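PDB 5UGR: malyl-CoA lyase/beta-methylmalyl-CoA lyase from Methylobacterium extorquens, which belongs to the HpcH/HpaI aldolase/citrate lyase family, folds as a TIM barrel and binds a magnesium ion. Local coordinates for residues 19-24 / 44-49; 36-41 / 72-77; 23-28 / 56-61; 79-84 / 104-109. All coordinates share one frame; numbering follows the deposited sequence. Where two conformers were deposited one is given.

Contact 1: residues 19-24 / 44-49; sequences AVPGSN and EDAVAP. With MG (magnesium ion), chain B.
Pro-21 lays the CB-CG side of its ring against the methyl group of Ala-46, with Pro-21 CG 4.0 Å from Ala-46 CB. Next, Val-47 has CG1 anti to its backbone N (chi1 -180°), which turns CG2 toward the other segment, 4.1 Å from Gly-22 N and 4.0 Å from Ser-23 OG. Both segments bend here, in type I turns, Pro-21 to Asn-24 and Glu-44 to Val-47. They lie at the ends of the first two strands of the TIM barrel at its C-terminal rim, the end where such barrels carry their active sites, and the second turn bears a magnesium ligand, Asp-45. From CB of Asp-45 the chain runs to CG and forks. Asp-45 OD2 binds the magnesium ion at 2.1 Å. Asp-45 OD1 accepts, at 2.8 Å, from a water on that metal, and also forms a salt bridge with Arg-301 of a second subunit. The same water donates to Glu-44 OE2, while another metal-bound water donates to Glu-44 OE1 at 2.6 Å, placing this carboxylate in the second shell. Asp-45 N donates a hydrogen bond to Glu-44 OE1 from above the carboxylate plane. Glu-140 and Asp-167 supply the remaining protein ligands.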
loop_
_atom_site.group_PDB
_atom_site.type_symbol
_atom_site.label_atom_id
_atom_site.label_comp_id
_atom_site.label_asym_id
_atom_site.label_seq_id
_atom_site.Cartn_x
_atom_site.Cartn_y
_atom_site.Cartn_z
ATOM N N ALA A 19 -30.810 6.434 -20.592
ATOM C CA ALA A 19 -30.960 7.401 -19.538
ATOM C C ALA A 19 -32.320 8.059 -19.608
ATOM O O ALA A 19 -32.674 8.609 -20.647
ATOM C CB ALA A 19 -29.909 8.465 -19.688
ATOM N N VAL A 20 -33.054 8.046 -18.501
ATOM C CA VAL A 20 -34.407 8.640 -18.485
ATOM C C VAL A 20 -34.555 9.541 -17.249
ATOM O O VAL A 20 -34.480 9.046 -16.140
ATOM C CB VAL A 20 -35.501 7.575 -18.476
ATOM C CG1 VAL A 20 -36.878 8.254 -18.646
ATOM C CG2 VAL A 20 -35.297 6.496 -19.517
ATOM N N PRO A 21 -34.822 10.841 -17.433
ATOM C CA PRO A 21 -34.974 11.690 -16.275
ATOM C C PRO A 21 -36.192 11.377 -15.417
ATOM O O PRO A 21 -37.307 11.263 -15.937
ATOM C CB PRO A 21 -35.035 13.103 -16.827
ATOM C CG PRO A 21 -34.585 13.022 -18.229
ATOM C CD PRO A 21 -34.867 11.606 -18.692
ATOM N N GLY A 22 -35.978 11.317 -14.090
ATOM C CA GLY A 22 -37.104 11.029 -13.184
ATOM C C GLY A 22 -38.137 12.123 -13.092
ATOM O O GLY A 22 -39.233 11.942 -12.494
ATOM N N SER A 23 -37.755 13.289 -13.571
ATOM C CA SER A 23 -38.632 14.443 -13.582
ATOM C C SER A 23 -39.665 14.380 -14.701
ATOM O O SER A 23 -40.496 15.261 -14.752
ATOM C CB SER A 23 -37.814 15.723 -13.658
ATOM O OG SER A 23 -36.900 15.637 -14.733
ATOM N N ASN A 24 -39.613 13.364 -15.557
ATOM C CA ASN A 24 -40.525 13.255 -16.664
ATOM C C ASN A 24 -41.251 11.908 -16.665
ATOM O O ASN A 24 -40.814 10.943 -17.321
ATOM C CB ASN A 24 -39.787 13.503 -17.966
ATOM C CG ASN A 24 -40.765 13.750 -19.149
ATOM O OD1 ASN A 24 -41.837 13.158 -19.214
ATOM N ND2 ASN A 24 -40.415 14.670 -20.042
ATOM N N GLU A 44 -30.013 12.479 -10.750
ATOM C CA GLU A 44 -28.768 13.260 -10.671
ATOM C C GLU A 44 -28.700 14.305 -11.792
ATOM O O GLU A 44 -29.546 15.217 -11.838
ATOM C CB GLU A 44 -27.547 12.286 -10.540
ATOM C CG GLU A 44 -26.221 12.965 -10.121
ATOM C CD GLU A 44 -25.076 12.908 -11.108
ATOM O OE1 GLU A 44 -25.326 12.481 -12.270
ATOM O OE2 GLU A 44 -23.942 13.345 -10.705
ATOM N N ASP A 45 -27.740 14.181 -12.713
ATOM C CA ASP A 45 -27.392 15.291 -13.619
ATOM C C ASP A 45 -28.629 15.922 -14.361
ATOM O O ASP A 45 -28.718 17.148 -14.517
ATOM C CB ASP A 45 -26.416 14.837 -14.707
ATOM C CG ASP A 45 -24.956 14.810 -14.304
ATOM O OD1 ASP A 45 -24.553 15.610 -13.415
ATOM O OD2 ASP A 45 -24.191 13.950 -14.921
ATOM N N ALA A 46 -29.542 15.093 -14.883
ATOM C CA ALA A 46 -30.647 15.633 -15.680
ATOM C C ALA A 46 -31.757 16.245 -14.898
ATOM O O ALA A 46 -32.698 16.749 -15.499
ATOM C CB ALA A 46 -31.200 14.540 -16.619
ATOM N N VAL A 47 -31.688 16.215 -13.564
ATOM C CA VAL A 47 -32.793 16.704 -12.745
ATOM C C VAL A 47 -32.342 17.918 -11.939
ATOM O O VAL A 47 -31.368 17.854 -11.181
ATOM C CB VAL A 47 -33.329 15.615 -11.812
ATOM C CG1 VAL A 47 -34.489 16.131 -10.968
ATOM C CG2 VAL A 47 -33.756 14.349 -12.551
ATOM N N ALA A 48 -33.045 19.032 -12.115
ATOM C CA ALA A 48 -32.665 20.262 -11.407
ATOM C C ALA A 48 -32.852 20.049 -9.917
ATOM O O ALA A 48 -33.744 19.328 -9.535
ATOM C CB ALA A 48 -33.513 21.436 -11.855
ATOM N N PRO A 49 -32.058 20.733 -9.083
ATOM C CA PRO A 49 -32.229 20.626 -7.627
ATOM C C PRO A 49 -33.670 20.763 -7.147
ATOM O O PRO A 49 -34.120 19.927 -6.381
ATOM C CB PRO A 49 -31.381 21.798 -7.110
ATOM C CG PRO A 49 -30.183 21.744 -8.081
ATOM C CD PRO A 49 -30.866 21.526 -9.421
HETATM MG MG MG B . -22.267 13.175 -14.577
HETATM O O HOH W 1 -22.245 14.226 -12.733
HETATM O O HOH W 2 -23.243 11.636 -13.624
HETATM O O HOH W 3 -22.480 12.179 -16.382
#

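Contact 2: residues 36-41 / 72-77; sequences ADVIFL and TMMIRI
Phe-40 and Arg-76 extend side by side in the same direction, two residues out of step along adjacent strands. Ring and guanidinium are far from coplanar, their planes 57° apart, and Phe-40 CE1 lies over one face of the guanidinium toward its rim, 3.7 Å from Arg-76 NE. Phe-40 reaches this place because its CG sits between the backbone N and the carbonyl carbon (chi1 74°). The polar end of Arg-76 has its salt bridge elsewhere, from NE to Asp-42, and the Phe-40 ring also meets Trp-254 edge-to-face. On the same face of the sheet, Val-38 and Thr-72 stand abreast, with Val-38 CG2 4.0 Å from Thr-72 CB. On the other face Ile-39 and Met-73 run alongside each other. The bend at chi2 of Met-73 brings SD to 3.9 Å from Ile-39 CB, and the one at chi3 carries CE toward Leu-41 CG.

Between the two layers of side chains the backbones pair in parallel through five hydrogen bonds. Among them are Ile-39 N to Thr-72 O at 3.0 Å and Leu-41 N to Met-74 O at 2.8 Å, the latter nearly straight. At the start of the pairing a water donates to Asp-37 O and accepts from Thr-72 OG1. The two strand axes differ in direction by 31°, and helix 52-65 connects them, making this a beta-alpha-beta unit of a TIM barrel, with Phe-40 and Arg-76 directed inward and Leu-41 and Ile-75 facing the surrounding helices.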
loop_
_atom_site.group_PDB
_atom_site.type_symbol
_atom_site.label_atom_id
_atom_site.label_comp_id
_atom_site.label_asym_id
_atom_site.label_seq_id
_atom_site.Cartn_x
_atom_site.Cartn_y
_atom_site.Cartn_z
ATOM N N ALA A 36 -34.335 -0.931 -25.103
ATOM C CA ALA A 36 -33.085 -0.830 -24.321
ATOM C C ALA A 36 -32.914 -2.057 -23.470
ATOM O O ALA A 36 -33.875 -2.586 -22.904
ATOM C CB ALA A 36 -33.144 0.373 -23.423
ATOM N N ASP A 37 -31.656 -2.482 -23.322
ATOM C CA ASP A 37 -31.333 -3.605 -22.416
ATOM C C ASP A 37 -31.382 -3.191 -20.963
ATOM O O ASP A 37 -31.780 -3.961 -20.086
ATOM C CB ASP A 37 -29.957 -4.158 -22.719
ATOM C CG ASP A 37 -29.837 -4.865 -24.100
ATOM O OD1 ASP A 37 -30.873 -5.328 -24.635
ATOM O OD2 ASP A 37 -28.679 -5.028 -24.572
ATOM N N VAL A 38 -30.837 -2.006 -20.709
ATOM C CA VAL A 38 -30.678 -1.470 -19.361
ATOM C C VAL A 38 -31.267 -0.065 -19.387
ATOM O O VAL A 38 -31.043 0.670 -20.340
ATOM C CB VAL A 38 -29.152 -1.357 -18.997
ATOM C CG1 VAL A 38 -28.950 -0.737 -17.632
ATOM C CG2 VAL A 38 -28.459 -2.719 -19.051
ATOM N N ILE A 39 -32.012 0.296 -18.350
ATOM C CA ILE A 39 -32.514 1.659 -18.203
ATOM C C ILE A 39 -32.096 2.187 -16.854
ATOM O O ILE A 39 -32.254 1.484 -15.846
ATOM C CB ILE A 39 -34.087 1.736 -18.309
ATOM C CG1 ILE A 39 -34.495 1.376 -19.741
ATOM C CG2 ILE A 39 -34.569 3.156 -17.930
ATOM C CD1 ILE A 39 -36.006 1.357 -19.973
ATOM N N PHE A 40 -31.568 3.414 -16.818
ATOM C CA PHE A 40 -31.463 4.090 -15.541
ATOM C C PHE A 40 -32.393 5.262 -15.467
ATOM O O PHE A 40 -32.503 6.051 -16.407
ATOM C CB PHE A 40 -30.007 4.457 -15.120
ATOM C CG PHE A 40 -29.362 5.610 -15.835
ATOM C CD1 PHE A 40 -29.602 6.919 -15.475
ATOM C CD2 PHE A 40 -28.343 5.367 -16.753
ATOM C CE1 PHE A 40 -28.906 7.955 -16.075
ATOM C CE2 PHE A 40 -27.634 6.383 -17.338
ATOM C CZ PHE A 40 -27.920 7.709 -16.975
ATOM N N LEU A 41 -33.114 5.292 -14.342
ATOM C CA LEU A 41 -33.976 6.387 -13.989
ATOM C C LEU A 41 -33.180 7.394 -13.187
ATOM O O LEU A 41 -32.636 7.043 -12.105
ATOM C CB LEU A 41 -35.201 5.866 -13.238
ATOM C CG LEU A 41 -35.973 4.720 -13.927
ATOM C CD1 LEU A 41 -37.193 4.321 -13.082
ATOM C CD2 LEU A 41 -36.391 5.117 -15.375
ATOM N N THR A 72 -32.970 -4.661 -17.274
ATOM C CA THR A 72 -32.217 -4.358 -16.050
ATOM C C THR A 72 -32.557 -2.913 -15.661
ATOM O O THR A 72 -32.220 -1.986 -16.402
ATOM C CB THR A 72 -30.722 -4.536 -16.245
ATOM O OG1 THR A 72 -30.428 -5.885 -16.626
ATOM C CG2 THR A 72 -29.941 -4.180 -15.008
ATOM N N MET A 73 -33.185 -2.750 -14.498
ATOM C CA MET A 73 -33.683 -1.447 -14.065
ATOM C C MET A 73 -32.776 -0.878 -12.987
ATOM O O MET A 73 -32.475 -1.525 -11.967
ATOM C CB MET A 73 -35.126 -1.570 -13.554
ATOM C CG MET A 73 -36.131 -1.881 -14.651
ATOM S SD MET A 73 -36.090 -0.747 -16.075
ATOM C CE MET A 73 -36.376 0.842 -15.253
ATOM N N MET A 74 -32.358 0.371 -13.230
ATOM C CA MET A 74 -31.368 1.041 -12.400
ATOM C C MET A 74 -31.843 2.446 -12.030
ATOM O O MET A 74 -32.673 3.016 -12.728
ATOM C CB MET A 74 -30.046 1.085 -13.205
ATOM C CG MET A 74 -28.781 1.542 -12.468
ATOM S SD MET A 74 -27.282 0.891 -13.264
ATOM C CE MET A 74 -27.368 1.703 -14.866
ATOM N N ILE A 75 -31.272 3.003 -10.969
ATOM C CA ILE A 75 -31.390 4.434 -10.708
ATOM C C ILE A 75 -29.987 5.040 -10.651
ATOM O O ILE A 75 -29.046 4.393 -10.145
ATOM C CB ILE A 75 -32.113 4.739 -9.394
ATOM C CG1 ILE A 75 -31.497 4.000 -8.161
ATOM C CG2 ILE A 75 -33.597 4.437 -9.513
ATOM C CD1 ILE A 75 -32.087 4.253 -6.796
ATOM N N ARG A 76 -29.867 6.258 -11.195
ATOM C CA ARG A 76 -28.644 7.050 -11.002
ATOM C C ARG A 76 -28.941 7.981 -9.816
ATOM O O ARG A 76 -29.753 8.907 -9.901
ATOM C CB ARG A 76 -28.170 7.807 -12.192
ATOM C CG ARG A 76 -26.879 8.599 -11.869
ATOM C CD ARG A 76 -26.170 9.177 -13.068
ATOM N NE ARG A 76 -26.973 10.145 -13.840
ATOM C CZ ARG A 76 -26.561 10.729 -14.961
ATOM N NH1 ARG A 76 -25.335 10.473 -15.420
ATOM N NH2 ARG A 76 -27.363 11.494 -15.711
ATOM N N ILE A 77 -28.366 7.611 -8.663
ATOM C CA ILE A 77 -28.487 8.398 -7.454
ATOM C C ILE A 77 -27.694 9.680 -7.519
ATOM O O ILE A 77 -26.842 9.844 -8.371
ATOM C CB ILE A 77 -28.137 7.604 -6.175
ATOM C CG1 ILE A 77 -26.664 7.121 -6.199
ATOM C CG2 ILE A 77 -29.048 6.398 -6.055
ATOM C CD1 ILE A 77 -26.253 6.412 -4.949
HETATM O O HOH W 4 -30.242 -6.413 -19.260
#

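Contact 3: residues 23-28 / 56-61; sequences SNPTFM and RKNIIQ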
loop_
_atom_site.group_PDB
_atom_site.type_symbol
_atom_site.label_atom_id
_atom_site.label_comp_id
_atom_site.label_asym_id
_atom_site.label_seq_id
_atom_site.Cartn_x
_atom_site.Cartn_y
_atom_site.Cartn_z
ATOM N N SER A 23 -37.755 13.289 -13.571
ATOM C CA SER A 23 -38.632 14.443 -13.582
ATOM C C SER A 23 -39.665 14.380 -14.701
ATOM O O SER A 23 -40.496 15.261 -14.752
ATOM C CB SER A 23 -37.814 15.723 -13.658
ATOM O OG SER A 23 -36.900 15.637 -14.733
ATOM N N ASN A 24 -39.613 13.364 -15.557
ATOM C CA ASN A 24 -40.525 13.255 -16.664
ATOM C C ASN A 24 -41.251 11.908 -16.665
ATOM O O ASN A 24 -40.814 10.943 -17.321
ATOM C CB ASN A 24 -39.787 13.503 -17.966
ATOM C CG ASN A 24 -40.765 13.750 -19.149
ATOM O OD1 ASN A 24 -41.837 13.158 -19.214
ATOM N ND2 ASN A 24 -40.415 14.670 -20.042
ATOM N N PRO A 25 -42.421 11.841 -16.000
ATOM C CA PRO A 25 -43.144 10.586 -15.951
ATOM C C PRO A 25 -43.605 10.078 -17.304
ATOM O O PRO A 25 -43.700 8.868 -17.467
ATOM C CB PRO A 25 -44.361 10.915 -15.073
ATOM C CG PRO A 25 -43.900 11.994 -14.212
ATOM C CD PRO A 25 -42.983 12.815 -15.054
ATOM N N THR A 26 -43.860 10.980 -18.255
ATOM C CA THR A 26 -44.296 10.591 -19.600
ATOM C C THR A 26 -43.169 9.880 -20.314
ATOM O O THR A 26 -43.364 8.817 -20.894
ATOM C CB THR A 26 -44.785 11.833 -20.377
ATOM O OG1 THR A 26 -45.903 12.383 -19.665
ATOM C CG2 THR A 26 -45.196 11.487 -21.842
ATOM N N PHE A 27 -41.952 10.434 -20.187
ATOM C CA PHE A 27 -40.776 9.825 -20.796
ATOM C C PHE A 27 -40.503 8.498 -20.130
ATOM O O PHE A 27 -40.172 7.494 -20.808
ATOM C CB PHE A 27 -39.606 10.773 -20.682
ATOM C CG PHE A 27 -39.663 11.973 -21.617
ATOM C CD1 PHE A 27 -40.781 12.257 -22.413
ATOM C CD2 PHE A 27 -38.566 12.884 -21.651
ATOM C CE1 PHE A 27 -40.801 13.383 -23.231
ATOM C CE2 PHE A 27 -38.598 13.999 -22.476
ATOM C CZ PHE A 27 -39.713 14.241 -23.269
ATOM N N MET A 28 -40.676 8.422 -18.809
ATOM C CA MET A 28 -40.497 7.106 -18.166
ATOM C C MET A 28 -41.451 6.054 -18.675
ATOM O O MET A 28 -41.061 4.904 -18.965
ATOM C CB MET A 28 -40.533 7.121 -16.636
ATOM C CG MET A 28 -39.364 7.893 -16.050
ATOM S SD MET A 28 -39.168 7.711 -14.264
ATOM C CE MET A 28 -40.471 8.797 -13.689
ATOM N N ARG A 56 -37.856 11.782 -7.208
ATOM C CA ARG A 56 -37.730 10.592 -6.372
ATOM C C ARG A 56 -39.061 9.898 -6.206
ATOM O O ARG A 56 -39.205 8.664 -6.375
ATOM C CB ARG A 56 -37.085 10.972 -5.034
ATOM C CG ARG A 56 -36.678 9.807 -4.207
ATOM C CD ARG A 56 -36.143 10.213 -2.852
ATOM N NE ARG A 56 -35.017 11.169 -2.902
ATOM C CZ ARG A 56 -34.922 12.375 -2.344
ATOM N NH1 ARG A 56 -35.952 12.961 -1.739
ATOM N NH2 ARG A 56 -33.789 13.045 -2.419
ATOM N N LYS A 57 -40.078 10.714 -5.942
ATOM C CA LYS A 57 -41.428 10.154 -5.878
ATOM C C LYS A 57 -41.927 9.558 -7.202
ATOM O O LYS A 57 -42.503 8.474 -7.230
ATOM C CB LYS A 57 -42.382 11.257 -5.386
ATOM C CG LYS A 57 -42.141 11.705 -3.958
ATOM C CD LYS A 57 -43.129 12.836 -3.635
ATOM C CE LYS A 57 -42.807 13.430 -2.281
ATOM N NZ LYS A 57 -43.567 14.683 -2.032
ATOM N N ASN A 58 -41.637 10.253 -8.286
ATOM C CA ASN A 58 -41.992 9.796 -9.631
ATOM C C ASN A 58 -41.371 8.451 -9.916
ATOM O O ASN A 58 -42.036 7.531 -10.459
ATOM C CB ASN A 58 -41.571 10.772 -10.715
ATOM C CG ASN A 58 -42.277 12.131 -10.644
ATOM O OD1 ASN A 58 -43.354 12.293 -10.029
ATOM N ND2 ASN A 58 -41.693 13.099 -11.316
ATOM N N ILE A 59 -40.082 8.317 -9.546
ATOM C CA ILE A 59 -39.418 7.050 -9.799
ATOM C C ILE A 59 -39.946 5.855 -8.992
ATOM O O ILE A 59 -40.068 4.743 -9.478
ATOM C CB ILE A 59 -37.862 7.258 -9.586
ATOM C CG1 ILE A 59 -37.324 8.059 -10.780
ATOM C CG2 ILE A 59 -37.142 5.911 -9.457
ATOM C CD1 ILE A 59 -35.879 8.533 -10.653
ATOM N N ILE A 60 -40.319 6.114 -7.750
ATOM C CA ILE A 60 -40.923 5.082 -6.951
ATOM C C ILE A 60 -42.213 4.584 -7.641
ATOM O O ILE A 60 -42.448 3.378 -7.782
ATOM C CB ILE A 60 -41.205 5.595 -5.527
ATOM C CG1 ILE A 60 -39.873 5.710 -4.742
ATOM C CG2 ILE A 60 -42.146 4.637 -4.812
ATOM C CD1 ILE A 60 -39.973 6.406 -3.402
ATOM N N GLN A 61 -43.022 5.535 -8.083
ATOM C CA GLN A 61 -44.293 5.191 -8.755
ATOM C C GLN A 61 -43.989 4.418 -10.052
ATOM O O GLN A 61 -44.596 3.348 -10.323
ATOM C CB GLN A 61 -45.148 6.471 -9.006
ATOM C CG GLN A 61 -46.257 6.243 -10.033
ATOM C CD GLN A 61 -47.266 7.357 -10.124
ATOM O OE1 GLN A 61 -48.436 7.099 -10.008
ATOM N NE2 GLN A 61 -46.821 8.598 -10.360
#
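Ser-23 opens the contact through its backbone, its CA lying 4.0 Å from Asn-58 ND2 on helix 52-65. Asn-24, next in line, is the N-cap of helix 25-32 and works within its own segment: OD1 accepts from Phe-27 N at 2.9 Å, the donor lying well above the carbonyl plane, while ND2 sits over the centre of the Phe-27 ring. The cap thus fixes the first turn of the helix, and Pro-25 on that turn crosses the Asn-58 amide at a slant, with Pro-25 CG 3.8 Å from Asn-58 ND2. Met-28, one turn further, approaches at about a right angle to both of its partners. The extended chi2 (-170°) carries Met-28 SD to 4.0 Å from Ile-59 CG1, and the bend at chi3 turns Met-28 CE to 3.7 Å from Asn-58 CB. Here two neighbouring outer helices of the TIM barrel meet, and Leu-41 of strand 38-42 lies against both Met-28 and Ile-59. The Asn-58 amide has its polar partners outside the two segments, OD1 taking a bond from Gln-54 NE2 and ND2 giving one to Gly-22 O. With its rotation thereby fixed, the amide meets Pro-25 by van der Waals contact alone.

Contact 4: residues 79-84 / 104-109; sequences GLDTHY and IPKVGV
Asp-81 and Lys-106 approach each other at about a right angle and form the salt bridge of this contact, which joins the loops that follow strands 72-76 and 101-104 at the C-terminal rim of the TIM barrel. Lys-106 NZ lies 2.8 Å from Asp-81 OD1, on the syn lone pair, and makes a weaker bond to OD2 at 3.1 Å. A bend at chi3 (-45°) in the otherwise extended lysine chain turns CE and NZ toward the carboxylate. NZ has a second acidic partner in Asp-304 of a second subunit, so the ammonium bridges two carboxylates across the interface. Of the Lys-106 side chain CG, not the tip, comes nearest the magnesium ion, about 5 Å away. Lys-106 N is in turn bonded to Glu-140, a ligand of that metal.

Among the apolar contacts, Pro-105 CG rests 3.9 Å from Gly-79 CA, and Leu-80 CD1 touches Ile-104 CG2 at 3.8 Å. Hydrogen bonds hold the type I turn from Gly-79 to Thr-82, where Gly-79 O accepts from Thr-82 N and OG1. A water completes the polar links between the loops, accepting from Leu-80 N at 2.9 Å and donating to Pro-105 O at 2.8 Å.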
loop_
_atom_site.group_PDB
_atom_site.type_symbol
_atom_site.label_atom_id
_atom_site.label_comp_id
_atom_site.label_asym_id
_atom_site.label_seq_id
_atom_site.Cartn_x
_atom_site.Cartn_y
_atom_site.Cartn_z
ATOM N N GLY A 79 -25.003 12.574 -6.172
ATOM C CA GLY A 79 -23.596 12.461 -5.757
ATOM C C GLY A 79 -23.421 12.346 -4.246
ATOM O O GLY A 79 -24.239 12.827 -3.448
ATOM N N LEU A 80 -22.383 11.628 -3.843
ATOM C CA LEU A 80 -22.094 11.419 -2.421
ATOM C C LEU A 80 -21.796 12.723 -1.695
ATOM O O LEU A 80 -21.837 12.777 -0.469
ATOM C CB LEU A 80 -20.939 10.415 -2.211
ATOM C CG LEU A 80 -21.347 8.915 -2.247
ATOM C CD1 LEU A 80 -21.763 8.514 -3.663
ATOM C CD2 LEU A 80 -20.170 8.048 -1.787
ATOM N N ASP A 81 -21.403 13.720 -2.477
ATOM C CA ASP A 81 -21.115 15.070 -1.996
ATOM C C ASP A 81 -22.358 15.931 -1.823
ATOM O O ASP A 81 -22.211 17.124 -1.475
ATOM C CB ASP A 81 -20.133 15.796 -2.963
ATOM C CG ASP A 81 -20.654 15.874 -4.397
ATOM O OD1 ASP A 81 -21.304 14.902 -4.884
ATOM O OD2 ASP A 81 -20.446 16.899 -5.076
ATOM N N THR A 82 -23.520 15.364 -2.044
ATOM C CA THR A 82 -24.785 16.095 -2.022
ATOM C C THR A 82 -25.778 15.492 -1.034
ATOM O O THR A 82 -25.835 14.298 -0.833
ATOM C CB THR A 82 -25.428 16.240 -3.432
ATOM O OG1 THR A 82 -26.011 15.008 -3.887
ATOM C CG2 THR A 82 -24.432 16.710 -4.431
ATOM N N HIS A 83 -26.682 16.343 -0.545
ATOM C CA HIS A 83 -27.569 15.891 0.556
ATOM C C HIS A 83 -28.711 14.990 0.078
ATOM O O HIS A 83 -29.320 14.295 0.858
ATOM C CB HIS A 83 -28.131 17.077 1.361
ATOM C CG HIS A 83 -29.086 17.955 0.614
ATOM N ND1 HIS A 83 -30.453 17.750 0.616
ATOM C CD2 HIS A 83 -28.874 19.049 -0.137
ATOM C CE1 HIS A 83 -31.036 18.718 -0.081
ATOM N NE2 HIS A 83 -30.105 19.510 -0.554
ATOM N N TYR A 84 -28.993 15.008 -1.237
ATOM C CA TYR A 84 -30.108 14.267 -1.794
ATOM C C TYR A 84 -29.920 12.740 -1.720
ATOM O O TYR A 84 -30.873 11.994 -1.696
ATOM C CB TYR A 84 -30.307 14.613 -3.261
ATOM C CG TYR A 84 -30.442 16.083 -3.518
ATOM C CD1 TYR A 84 -31.665 16.755 -3.254
ATOM C CD2 TYR A 84 -29.338 16.825 -3.963
ATOM C CE1 TYR A 84 -31.737 18.127 -3.477
ATOM C CE2 TYR A 84 -29.440 18.187 -4.173
ATOM C CZ TYR A 84 -30.630 18.816 -3.935
ATOM O OH TYR A 84 -30.651 20.186 -4.131
ATOM N N ILE A 104 -23.862 4.642 -9.355
ATOM C CA ILE A 104 -23.266 5.567 -8.411
ATOM C C ILE A 104 -22.436 6.559 -9.262
ATOM O O ILE A 104 -21.515 6.145 -9.978
ATOM C CB ILE A 104 -22.331 4.895 -7.406
ATOM C CG1 ILE A 104 -23.013 3.726 -6.698
ATOM C CG2 ILE A 104 -21.823 5.907 -6.389
ATOM C CD1 ILE A 104 -22.064 2.844 -5.894
ATOM N N PRO A 105 -22.734 7.859 -9.199
ATOM C CA PRO A 105 -22.049 8.858 -10.013
ATOM C C PRO A 105 -20.734 9.351 -9.396
ATOM O O PRO A 105 -20.536 9.269 -8.162
ATOM C CB PRO A 105 -23.086 10.001 -10.090
ATOM C CG PRO A 105 -23.696 9.954 -8.708
ATOM C CD PRO A 105 -23.822 8.486 -8.399
ATOM N N LYS A 106 -19.851 9.820 -10.295
ATOM C CA LYS A 106 -18.697 10.601 -9.858
ATOM C C LYS A 106 -17.787 9.852 -8.913
ATOM O O LYS A 106 -17.169 10.409 -8.024
ATOM C CB LYS A 106 -19.082 11.959 -9.277
ATOM C CG LYS A 106 -20.020 12.753 -10.141
ATOM C CD LYS A 106 -20.410 14.079 -9.556
ATOM C CE LYS A 106 -20.804 14.067 -8.077
ATOM N NZ LYS A 106 -21.379 15.406 -7.656
ATOM N N VAL A 107 -17.697 8.533 -9.079
ATOM C CA VAL A 107 -16.950 7.750 -8.066
ATOM C C VAL A 107 -15.451 8.107 -8.141
ATOM O O VAL A 107 -14.865 8.185 -9.225
ATOM C CB VAL A 107 -17.153 6.223 -8.259
ATOM C CG1 VAL A 107 -16.290 5.392 -7.306
ATOM C CG2 VAL A 107 -18.627 5.892 -8.056
ATOM N N GLY A 108 -14.871 8.361 -6.974
ATOM C CA GLY A 108 -13.481 8.820 -6.895
ATOM C C GLY A 108 -12.537 7.823 -6.282
ATOM O O GLY A 108 -11.399 7.732 -6.700
ATOM N N VAL A 109 -12.990 7.102 -5.271
ATOM C CA VAL A 109 -12.167 6.166 -4.509
ATOM C C VAL A 109 -13.009 4.936 -4.126
ATOM O O VAL A 109 -14.247 4.998 -4.079
ATOM C CB VAL A 109 -11.564 6.797 -3.235
ATOM C CG1 VAL A 109 -10.662 7.956 -3.572
ATOM C CG2 VAL A 109 -12.638 7.263 -2.255
HETATM O O HOH W 5 -20.443 10.966 -5.887
#

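In the fold
From the N terminus, contact 1 closes the first loop, bringing the end of strand 16-21 to the segment after strand 38-42. Contact 3 starts from the same place, sharing Ser-23 and Asn-24, but reaches on to helix 52-65. Contact 2 opens inside both loops and ends beyond them, at 72-77, so it crosses each. The three interlock strands and helices of the first barrel units, with Ile-59 of contact 3 touching Leu-41 and Ile-75 of contact 2. Contact 4 follows in series, tying the next two rim loops. Its Pro-105 and Lys-106 touch Glu-44 of contact 1, and both contacts meet the second subunit, joining the magnesium end of the barrel to the assembly.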